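Local coordinates for CBS domain protein (Streptococcus pneumoniae serotype 4, PDB 7LZG) that is of unknown function but carries a pair of CBS domains, modules that in many relatives sense adenosine-containing ligands, at residues H38-L43 and I64-I69; L27-D32 and P52-E57; D114-P119 and I131-I136. All blocks are in the same frame, centred on the assembly; numbering follows the deposited sequence.

In the fold
From the N terminus, residues 27-32 open contact 2 by laying down strand 30-31. Helix 36-45 follows and opens contact 1. Strand 50-54 then returns beside strand 30-31, which closes contact 2 as a beta-alpha-beta unit. Strand 60-65 and the start of helix 66-76 close contact 1 a little later, so the two contacts cross and interlock within one CBS domain, with Ile64 packing on Val53 and Leu42 on Leu30. Contact 3 follows in series: a short hairpin in the second CBS domain brings 131-136 back to 114-119. Phe117 touches Pro52, linking contact 3 to contact 2, whereas contacts 1 and 3 do not touch.

Contact 1: residues H38-L43 and I64-I69; sequences HATLLL and IGLRDI
Leu43 lays its CD1 methyl over one face of the Gly65-Leu66 peptide, 3.7 Å from Gly65 C and almost straight above that carbon. The other flat group is the Asp68 carboxylate, whose OD2 accepts Gly65 N through its anti lone pair at 2.8 Å and also forms a salt bridge with Arg50. Gly65 is the N-cap residue of helix 66-76, so this bond, running from the cap position to the third residue of the helix, holds the turn from strand to helix against which Leu43 rests.

The remaining contacts are aliphatic. Leu66 CD2 reaches between two side chains of the facing helix, meeting Leu43 CB at 3.6 Å and Thr40 CG2 at 3.7 Å. Ile69 extends its CG1 branch, anti to the carbonyl carbon (chi1 -58°), so that CD1 touches Leu43 CD1 at 3.8 Å and Ala39 CB at 4.0 Å. Its other branch slides past Thr40 in the opposite direction, bringing CG2 to 3.4 Å from Thr40 OG1. That hydroxyl keeps its polar partner within its own helix, the backbone oxygen of Ala36, and can therefore lie against a methyl in a buried place. Ile64 CG2 makes a looser contact with Leu43 CD1, 4.5 Å away, while also packing on Val51 and Val53. The same region faces the second subunit: Leu66 packs on Leu66 of that subunit and Thr40 on its Met74.

Two helices, 36-45 and 66-76, thus pack together beside the sheet, as in the beta-alpha-beta-beta-alpha fold of a CBS domain.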
loop_
_atom_site.group_PDB
_atom_site.type_symbol
_atom_site.label_atom_id
_atom_site.label_comp_id
_atom_site.label_asym_id
_atom_site.label_seq_id
_atom_site.Cartn_x
_atom_site.Cartn_y
_atom_site.Cartn_z
ATOM N N HIS B 38 -6.145 -21.678 -4.493
ATOM C CA HIS B 38 -7.132 -20.818 -5.136
ATOM C C HIS B 38 -7.101 -19.404 -4.568
ATOM O O HIS B 38 -7.482 -18.451 -5.260
ATOM C CB HIS B 38 -8.530 -21.423 -4.993
ATOM C CG HIS B 38 -9.567 -20.757 -5.844
ATOM N ND1 HIS B 38 -10.472 -19.847 -5.340
ATOM C CD2 HIS B 38 -9.843 -20.868 -7.165
ATOM C CE1 HIS B 38 -11.260 -19.428 -6.314
ATOM N NE2 HIS B 38 -10.898 -20.032 -7.432
ATOM N N ALA B 39 -6.655 -19.246 -3.319
ATOM C CA ALA B 39 -6.516 -17.910 -2.750
ATOM C C ALA B 39 -5.461 -17.097 -3.487
ATOM O O ALA B 39 -5.579 -15.870 -3.576
ATOM C CB ALA B 39 -6.177 -18.001 -1.262
ATOM N N THR B 40 -4.429 -17.756 -4.019
ATOM C CA THR B 40 -3.442 -17.048 -4.828
ATOM C C THR B 40 -4.072 -16.517 -6.111
ATOM O O THR B 40 -3.842 -15.366 -6.497
ATOM C CB THR B 40 -2.260 -17.965 -5.147
ATOM O OG1 THR B 40 -1.740 -18.520 -3.934
ATOM C CG2 THR B 40 -1.158 -17.185 -5.844
ATOM N N LEU B 41 -4.870 -17.348 -6.788
ATOM C CA LEU B 41 -5.656 -16.862 -7.917
ATOM C C LEU B 41 -6.609 -15.756 -7.485
ATOM O O LEU B 41 -6.753 -14.743 -8.180
ATOM C CB LEU B 41 -6.436 -18.015 -8.552
ATOM C CG LEU B 41 -7.670 -17.647 -9.383
ATOM C CD1 LEU B 41 -7.292 -16.886 -10.645
ATOM C CD2 LEU B 41 -8.475 -18.891 -9.725
ATOM N N LEU B 42 -7.266 -15.933 -6.337
ATOM C CA LEU B 42 -8.216 -14.934 -5.861
ATOM C C LEU B 42 -7.519 -13.617 -5.538
ATOM O O LEU B 42 -8.021 -12.541 -5.882
ATOM C CB LEU B 42 -8.960 -15.472 -4.640
ATOM C CG LEU B 42 -10.489 -15.379 -4.646
ATOM C CD1 LEU B 42 -11.050 -15.541 -6.050
ATOM C CD2 LEU B 42 -11.071 -16.434 -3.723
ATOM N N LEU B 43 -6.356 -13.681 -4.886
ATOM C CA LEU B 43 -5.651 -12.459 -4.511
ATOM C C LEU B 43 -5.067 -11.749 -5.727
ATOM O O LEU B 43 -5.020 -10.514 -5.764
ATOM C CB LEU B 43 -4.550 -12.775 -3.501
ATOM C CG LEU B 43 -5.008 -12.979 -2.058
ATOM C CD1 LEU B 43 -3.850 -13.421 -1.180
ATOM C CD2 LEU B 43 -5.629 -11.700 -1.524
ATOM N N ILE B 64 -4.081 -11.296 5.131
ATOM C CA ILE B 64 -3.238 -12.145 4.303
ATOM C C ILE B 64 -2.949 -11.436 2.987
ATOM O O ILE B 64 -3.767 -10.664 2.478
ATOM C CB ILE B 64 -3.880 -13.531 4.058
ATOM C CG1 ILE B 64 -2.846 -14.512 3.505
ATOM C CG2 ILE B 64 -5.075 -13.417 3.120
ATOM C CD1 ILE B 64 -3.373 -15.908 3.307
ATOM N N GLY B 65 -1.756 -11.690 2.453
ATOM C CA GLY B 65 -1.372 -11.197 1.148
ATOM C C GLY B 65 -0.650 -12.279 0.372
ATOM O O GLY B 65 -0.431 -13.384 0.870
ATOM N N LEU B 66 -0.285 -11.939 -0.865
ATOM C CA LEU B 66 0.427 -12.895 -1.703
ATOM C C LEU B 66 1.813 -13.202 -1.156
ATOM O O LEU B 66 2.299 -14.327 -1.308
ATOM C CB LEU B 66 0.519 -12.368 -3.132
ATOM C CG LEU B 66 -0.790 -12.476 -3.908
ATOM C CD1 LEU B 66 -0.664 -11.787 -5.248
ATOM C CD2 LEU B 66 -1.164 -13.937 -4.083
ATOM N N ARG B 67 2.464 -12.222 -0.523
ATOM C CA ARG B 67 3.764 -12.482 0.086
ATOM C C ARG B 67 3.653 -13.527 1.187
ATOM O O ARG B 67 4.535 -14.379 1.337
ATOM C CB ARG B 67 4.364 -11.186 0.630
ATOM C CG ARG B 67 5.694 -11.378 1.348
ATOM C CD ARG B 67 6.242 -10.059 1.865
ATOM N NE ARG B 67 5.266 -9.348 2.681
ATOM C CZ ARG B 67 5.516 -8.229 3.347
ATOM N NH1 ARG B 67 6.715 -7.669 3.331
ATOM N NH2 ARG B 67 4.540 -7.660 4.050
ATOM N N ASP B 68 2.567 -13.483 1.963
ATOM C CA ASP B 68 2.369 -14.474 3.013
ATOM C C ASP B 68 2.221 -15.871 2.429
ATOM O O ASP B 68 2.801 -16.834 2.945
ATOM C CB ASP B 68 1.144 -14.104 3.848
ATOM C CG ASP B 68 1.257 -12.721 4.458
ATOM O OD1 ASP B 68 2.261 -12.456 5.153
ATOM O OD2 ASP B 68 0.349 -11.893 4.231
ATOM N N ILE B 69 1.456 -16.001 1.344
ATOM C CA ILE B 69 1.301 -17.297 0.695
ATOM C C ILE B 69 2.603 -17.724 0.028
ATOM O O ILE B 69 3.025 -18.880 0.140
ATOM C CB ILE B 69 0.138 -17.248 -0.312
ATOM C CG1 ILE B 69 -1.157 -16.853 0.399
ATOM C CG2 ILE B 69 -0.016 -18.585 -1.021
ATOM C CD1 ILE B 69 -2.374 -16.861 -0.495
#

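Contact 2: residues L27-D32 and P52-E57; sequences LAVLID and PVVTDE
Leu30 and Val53 form a parallel bridge, followed by Ile31 with Val54, and these pairs join the two strands of a beta-alpha-beta unit whose connecting helix is 36-45. The unit is the opening half of the CBS fold, and strand 30-31 lies at one margin of its sheet within the chain.

The backbone bonds come first. Leu30 grips the residues flanking its partner: its N donates to Pro52 O at 3.3 Å, and its O accepts from Val54 N at 3.0 Å in a fairly straight bond of 162°. The pattern fades one step later, where Asp32 N approaches Val54 O at 3.0 Å in only a weak bond. That oxygen also receives a CA-H...O contact from Ile31 CA at 3.2 Å. The backbone of Asp32 additionally pairs with Val89, tying the strand end to a neighbouring loop.

Apolar packing supplements these bonds. Val29 divides its two methyls between alternate residues of the partner strand: CG1 meets Pro52 CG at 3.6 Å, and CG2 meets Val54 CG2 at 3.7 Å, each pair of side chains crossing at about a right angle. Phe127 of strand 127-132 touches both Pro52 and Val54, bringing the second CBS domain against this patch. On the other face, Leu30 and Val53 turn together toward Ile88, and Val53 CG1 reaches Asp32 CB at 3.8 Å.

Polar side-chain work lies past the strand. Thr55 turns OG1 between its own backbone N and carbonyl carbon (chi1 70°), where it also accepts from Gln59 N and closes an ST turn by taking Glu57 N at 3.1 Å.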
loop_
_atom_site.group_PDB
_atom_site.type_symbol
_atom_site.label_atom_id
_atom_site.label_comp_id
_atom_site.label_asym_id
_atom_site.label_seq_id
_atom_site.Cartn_x
_atom_site.Cartn_y
_atom_site.Cartn_z
ATOM N N LEU B 27 -16.464 -5.052 1.571
ATOM C CA LEU B 27 -15.131 -5.619 1.438
ATOM C C LEU B 27 -15.219 -7.069 0.990
ATOM O O LEU B 27 -16.204 -7.762 1.260
ATOM C CB LEU B 27 -14.355 -5.554 2.757
ATOM C CG LEU B 27 -13.866 -4.191 3.237
ATOM C CD1 LEU B 27 -13.508 -4.277 4.706
ATOM C CD2 LEU B 27 -12.670 -3.743 2.415
ATOM N N ALA B 28 -14.173 -7.521 0.308
ATOM C CA ALA B 28 -14.000 -8.933 0.004
ATOM C C ALA B 28 -13.113 -9.549 1.077
ATOM O O ALA B 28 -11.963 -9.130 1.252
ATOM C CB ALA B 28 -13.391 -9.125 -1.385
ATOM N N VAL B 29 -13.649 -10.524 1.808
ATOM C CA VAL B 29 -12.903 -11.222 2.846
ATOM C C VAL B 29 -12.754 -12.683 2.435
ATOM O O VAL B 29 -13.390 -13.158 1.496
ATOM C CB VAL B 29 -13.570 -11.103 4.231
ATOM C CG1 VAL B 29 -13.887 -9.650 4.547
ATOM C CG2 VAL B 29 -14.823 -11.956 4.297
ATOM N N LEU B 30 -11.892 -13.394 3.159
ATOM C CA LEU B 30 -11.611 -14.797 2.894
ATOM C C LEU B 30 -11.810 -15.612 4.163
ATOM O O LEU B 30 -11.403 -15.191 5.250
ATOM C CB LEU B 30 -10.179 -14.991 2.373
ATOM C CG LEU B 30 -9.850 -14.449 0.980
ATOM C CD1 LEU B 30 -8.368 -14.613 0.671
ATOM C CD2 LEU B 30 -10.695 -15.145 -0.074
ATOM N N ILE B 31 -12.443 -16.779 4.020
ATOM C CA ILE B 31 -12.534 -17.713 5.135
ATOM C C ILE B 31 -11.171 -18.347 5.374
ATOM O O ILE B 31 -10.401 -18.598 4.438
ATOM C CB ILE B 31 -13.600 -18.795 4.883
ATOM C CG1 ILE B 31 -13.574 -19.247 3.421
ATOM C CG2 ILE B 31 -14.976 -18.304 5.307
ATOM C CD1 ILE B 31 -14.526 -20.383 3.118
ATOM N N ASP B 32 -10.872 -18.619 6.645
ATOM C CA ASP B 32 -9.578 -19.194 6.996
ATOM C C ASP B 32 -9.399 -20.607 6.452
ATOM O O ASP B 32 -8.266 -21.099 6.407
ATOM C CB ASP B 32 -9.393 -19.185 8.515
ATOM C CG ASP B 32 -10.551 -19.831 9.253
ATOM O OD1 ASP B 32 -11.554 -20.189 8.600
ATOM O OD2 ASP B 32 -10.454 -19.978 10.491
ATOM N N PRO B 52 -8.635 -9.103 4.734
ATOM C CA PRO B 52 -8.818 -9.708 6.054
ATOM C C PRO B 52 -9.277 -11.152 5.939
ATOM O O PRO B 52 -9.850 -11.578 4.934
ATOM C CB PRO B 52 -9.895 -8.831 6.698
ATOM C CG PRO B 52 -10.665 -8.294 5.540
ATOM C CD PRO B 52 -9.675 -8.106 4.428
ATOM N N VAL B 53 -9.006 -11.913 6.997
ATOM C CA VAL B 53 -9.378 -13.320 7.080
ATOM C C VAL B 53 -10.305 -13.497 8.272
ATOM O O VAL B 53 -9.980 -13.073 9.387
ATOM C CB VAL B 53 -8.146 -14.233 7.205
ATOM C CG1 VAL B 53 -8.574 -15.670 7.443
ATOM C CG2 VAL B 53 -7.286 -14.133 5.957
ATOM N N VAL B 54 -11.457 -14.120 8.033
ATOM C CA VAL B 54 -12.459 -14.350 9.062
ATOM C C VAL B 54 -12.842 -15.825 9.054
ATOM O O VAL B 54 -12.542 -16.567 8.118
ATOM C CB VAL B 54 -13.706 -13.463 8.871
ATOM C CG1 VAL B 54 -13.331 -11.993 8.967
ATOM C CG2 VAL B 54 -14.367 -13.761 7.536
ATOM N N THR B 55 -13.508 -16.245 10.125
ATOM C CA THR B 55 -14.015 -17.605 10.234
ATOM C C THR B 55 -15.377 -17.688 9.546
ATOM O O THR B 55 -15.830 -16.744 8.893
ATOM C CB THR B 55 -14.102 -18.028 11.698
ATOM O OG1 THR B 55 -15.155 -17.302 12.343
ATOM C CG2 THR B 55 -12.795 -17.739 12.415
ATOM N N ASP B 56 -16.056 -18.829 9.691
ATOM C CA ASP B 56 -17.415 -18.944 9.175
ATOM C C ASP B 56 -18.409 -18.128 9.993
ATOM O O ASP B 56 -19.519 -17.868 9.518
ATOM C CB ASP B 56 -17.845 -20.412 9.132
ATOM C CG ASP B 56 -17.741 -21.088 10.484
ATOM O OD1 ASP B 56 -16.856 -20.706 11.278
ATOM O OD2 ASP B 56 -18.545 -22.006 10.753
ATOM N N GLU B 57 -18.034 -17.719 11.207
ATOM C CA GLU B 57 -18.854 -16.851 12.044
ATOM C C GLU B 57 -18.263 -15.445 12.143
ATOM O O GLU B 57 -18.415 -14.770 13.165
ATOM C CB GLU B 57 -19.042 -17.463 13.433
ATOM C CG GLU B 57 -17.749 -17.811 14.157
ATOM C CD GLU B 57 -17.993 -18.479 15.500
ATOM O OE1 GLU B 57 -19.165 -18.782 15.810
ATOM O OE2 GLU B 57 -17.014 -18.701 16.243
#

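Contact 3: residues D114-P119 and I131-I136; sequences DESFLP and ITRKSI. With PO4 (phosphate ion), chain D; PO4 (phosphate ion), chain C.
Arg133 runs its side chain alongside Ser116. From CB, chi1 of -58° sets CG anti to the carbonyl carbon, 3.6 Å from Ser116 CA; the chain then extends to NE, and CD passes Ser116 CB at 4.0 Å. NE donates to the backbone oxygen of Leu112, which, with the phosphate bond at NH2, probably restricts the guanidinium's rotation. Ser116 CB covers one face of that group, offset toward its rim and 3.3 Å from Arg133 NH1. At the tip, at the guanidinium edge near its plane, NH2 donates to O3 of the chain D phosphate at 3.2 Å (155°).

The arm leaves the helix that follows the hairpin of 117-121 and 127-132. Leu118 and Ile131 form its hydrogen-bonded pair, with Leu118 N to Ile131 O at 2.9 Å and Ile131 N to Leu118 O at 2.7 Å. In the next, non-hydrogen-bonded pair, Thr132 CG2 lies 3.6 Å from Phe117 CD1, the two side chains pointing the same way.

Lys134 binds the chain C phosphate, and Arg133 and Lys134 of the second subunit also hydrogen-bond to phosphate. Though the ions probably came from crystallisation liquor, this basic gathering at the subunit boundary is consistent with a preference for anions.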
loop_
_atom_site.group_PDB
_atom_site.type_symbol
_atom_site.label_atom_id
_atom_site.label_comp_id
_atom_site.label_asym_id
_atom_site.label_seq_id
_atom_site.Cartn_x
_atom_site.Cartn_y
_atom_site.Cartn_z
ATOM N N ASP B 114 3.016 2.270 11.482
ATOM C CA ASP B 114 3.711 0.990 11.533
ATOM C C ASP B 114 3.222 0.020 10.469
ATOM O O ASP B 114 3.976 -0.872 10.060
ATOM C CB ASP B 114 3.545 0.353 12.916
ATOM C CG ASP B 114 4.042 1.247 14.034
ATOM O OD1 ASP B 114 4.940 2.077 13.777
ATOM O OD2 ASP B 114 3.535 1.119 15.170
ATOM N N GLU B 115 1.980 0.173 10.015
ATOM C CA GLU B 115 1.407 -0.667 8.974
ATOM C C GLU B 115 0.526 0.194 8.083
ATOM O O GLU B 115 0.251 1.360 8.382
ATOM C CB GLU B 115 0.608 -1.832 9.571
ATOM C CG GLU B 115 -0.444 -1.398 10.571
ATOM C CD GLU B 115 -1.101 -2.569 11.269
ATOM O OE1 GLU B 115 -1.018 -3.699 10.746
ATOM O OE2 GLU B 115 -1.697 -2.362 12.345
ATOM N N SER B 116 0.087 -0.387 6.968
ATOM C CA SER B 116 -0.779 0.298 6.020
ATOM C C SER B 116 -2.195 -0.254 6.010
ATOM O O SER B 116 -3.014 0.189 5.198
ATOM C CB SER B 116 -0.191 0.216 4.607
ATOM O OG SER B 116 -0.183 -1.121 4.139
ATOM N N PHE B 117 -2.506 -1.204 6.888
ATOM C CA PHE B 117 -3.797 -1.880 6.892
ATOM C C PHE B 117 -4.259 -2.007 8.333
ATOM O O PHE B 117 -3.612 -2.689 9.135
ATOM C CB PHE B 117 -3.689 -3.256 6.228
ATOM C CG PHE B 117 -4.982 -3.765 5.665
ATOM C CD1 PHE B 117 -5.403 -3.380 4.403
ATOM C CD2 PHE B 117 -5.768 -4.645 6.391
ATOM C CE1 PHE B 117 -6.592 -3.854 3.878
ATOM C CE2 PHE B 117 -6.954 -5.125 5.872
ATOM C CZ PHE B 117 -7.369 -4.728 4.614
ATOM N N LEU B 118 -5.366 -1.350 8.667
ATOM C CA LEU B 118 -5.855 -1.291 10.044
ATOM C C LEU B 118 -7.278 -1.822 10.123
ATOM O O LEU B 118 -8.234 -1.102 9.785
ATOM C CB LEU B 118 -5.785 0.139 10.575
ATOM C CG LEU B 118 -6.087 0.320 12.061
ATOM C CD1 LEU B 118 -5.114 -0.491 12.895
ATOM C CD2 LEU B 118 -6.023 1.790 12.434
ATOM N N PRO B 119 -7.474 -3.063 10.556
ATOM C CA PRO B 119 -8.831 -3.601 10.685
ATOM C C PRO B 119 -9.547 -3.026 11.898
ATOM O O PRO B 119 -8.938 -2.492 12.827
ATOM C CB PRO B 119 -8.606 -5.111 10.848
ATOM C CG PRO B 119 -7.158 -5.346 10.487
ATOM C CD PRO B 119 -6.453 -4.083 10.839
ATOM N N ILE B 131 -9.285 0.421 7.857
ATOM C CA ILE B 131 -8.810 1.762 7.540
ATOM C C ILE B 131 -7.407 1.630 6.967
ATOM O O ILE B 131 -6.530 1.031 7.599
ATOM C CB ILE B 131 -8.802 2.681 8.775
ATOM C CG1 ILE B 131 -10.192 2.739 9.411
ATOM C CG2 ILE B 131 -8.330 4.076 8.394
ATOM C CD1 ILE B 131 -10.236 3.520 10.704
ATOM N N THR B 132 -7.195 2.179 5.775
ATOM C CA THR B 132 -5.921 2.063 5.085
ATOM C C THR B 132 -5.288 3.436 4.908
ATOM O O THR B 132 -5.954 4.470 5.008
ATOM C CB THR B 132 -6.089 1.391 3.715
ATOM O OG1 THR B 132 -6.971 2.172 2.899
ATOM C CG2 THR B 132 -6.668 -0.004 3.878
ATOM N N ARG B 133 -3.977 3.436 4.650
ATOM C CA ARG B 133 -3.298 4.682 4.309
ATOM C C ARG B 133 -3.897 5.296 3.051
ATOM O O ARG B 133 -4.046 6.520 2.955
ATOM C CB ARG B 133 -1.802 4.440 4.111
ATOM C CG ARG B 133 -1.073 3.851 5.302
ATOM C CD ARG B 133 0.419 4.118 5.172
ATOM N NE ARG B 133 1.222 3.391 6.148
ATOM C CZ ARG B 133 2.162 2.509 5.835
ATOM N NH1 ARG B 133 2.444 2.217 4.577
ATOM N NH2 ARG B 133 2.843 1.915 6.810
ATOM N N LYS B 134 -4.237 4.454 2.073
ATOM C CA LYS B 134 -4.901 4.934 0.866
ATOM C C LYS B 134 -6.215 5.625 1.200
ATOM O O LYS B 134 -6.544 6.667 0.623
ATOM C CB LYS B 134 -5.134 3.764 -0.090
ATOM C CG LYS B 134 -5.972 4.091 -1.313
ATOM C CD LYS B 134 -6.450 2.815 -1.990
ATOM C CE LYS B 134 -7.272 3.114 -3.233
ATOM N NZ LYS B 134 -6.450 3.729 -4.311
ATOM N N SER B 135 -6.976 5.063 2.141
ATOM C CA SER B 135 -8.283 5.623 2.466
ATOM C C SER B 135 -8.154 6.943 3.217
ATOM O O SER B 135 -8.978 7.848 3.040
ATOM C CB SER B 135 -9.092 4.613 3.276
ATOM O OG SER B 135 -8.408 4.232 4.455
ATOM N N ILE B 136 -7.130 7.071 4.061
ATOM C CA ILE B 136 -6.918 8.325 4.776
ATOM C C ILE B 136 -6.438 9.408 3.820
ATOM O O ILE B 136 -6.841 10.574 3.928
ATOM C CB ILE B 136 -5.941 8.113 5.949
ATOM C CG1 ILE B 136 -6.707 7.636 7.183
ATOM C CG2 ILE B 136 -5.156 9.383 6.251
ATOM C CD1 ILE B 136 -5.922 7.716 8.467
HETATM P P PO4 D . 5.524 -0.571 5.588
HETATM O O1 PO4 D . 4.109 -0.921 5.194
HETATM O O2 PO4 D . 6.353 -1.831 5.647
HETATM O O3 PO4 D . 5.524 0.094 6.944
HETATM O O4 PO4 D . 6.111 0.372 4.564
HETATM P P PO4 C . -3.237 1.147 -4.090
HETATM O O1 PO4 C . -3.408 0.139 -2.978
HETATM O O2 PO4 C . -4.535 1.293 -4.847
HETATM O O3 PO4 C . -2.853 2.484 -3.505
HETATM O O4 PO4 C . -2.151 0.685 -5.034
#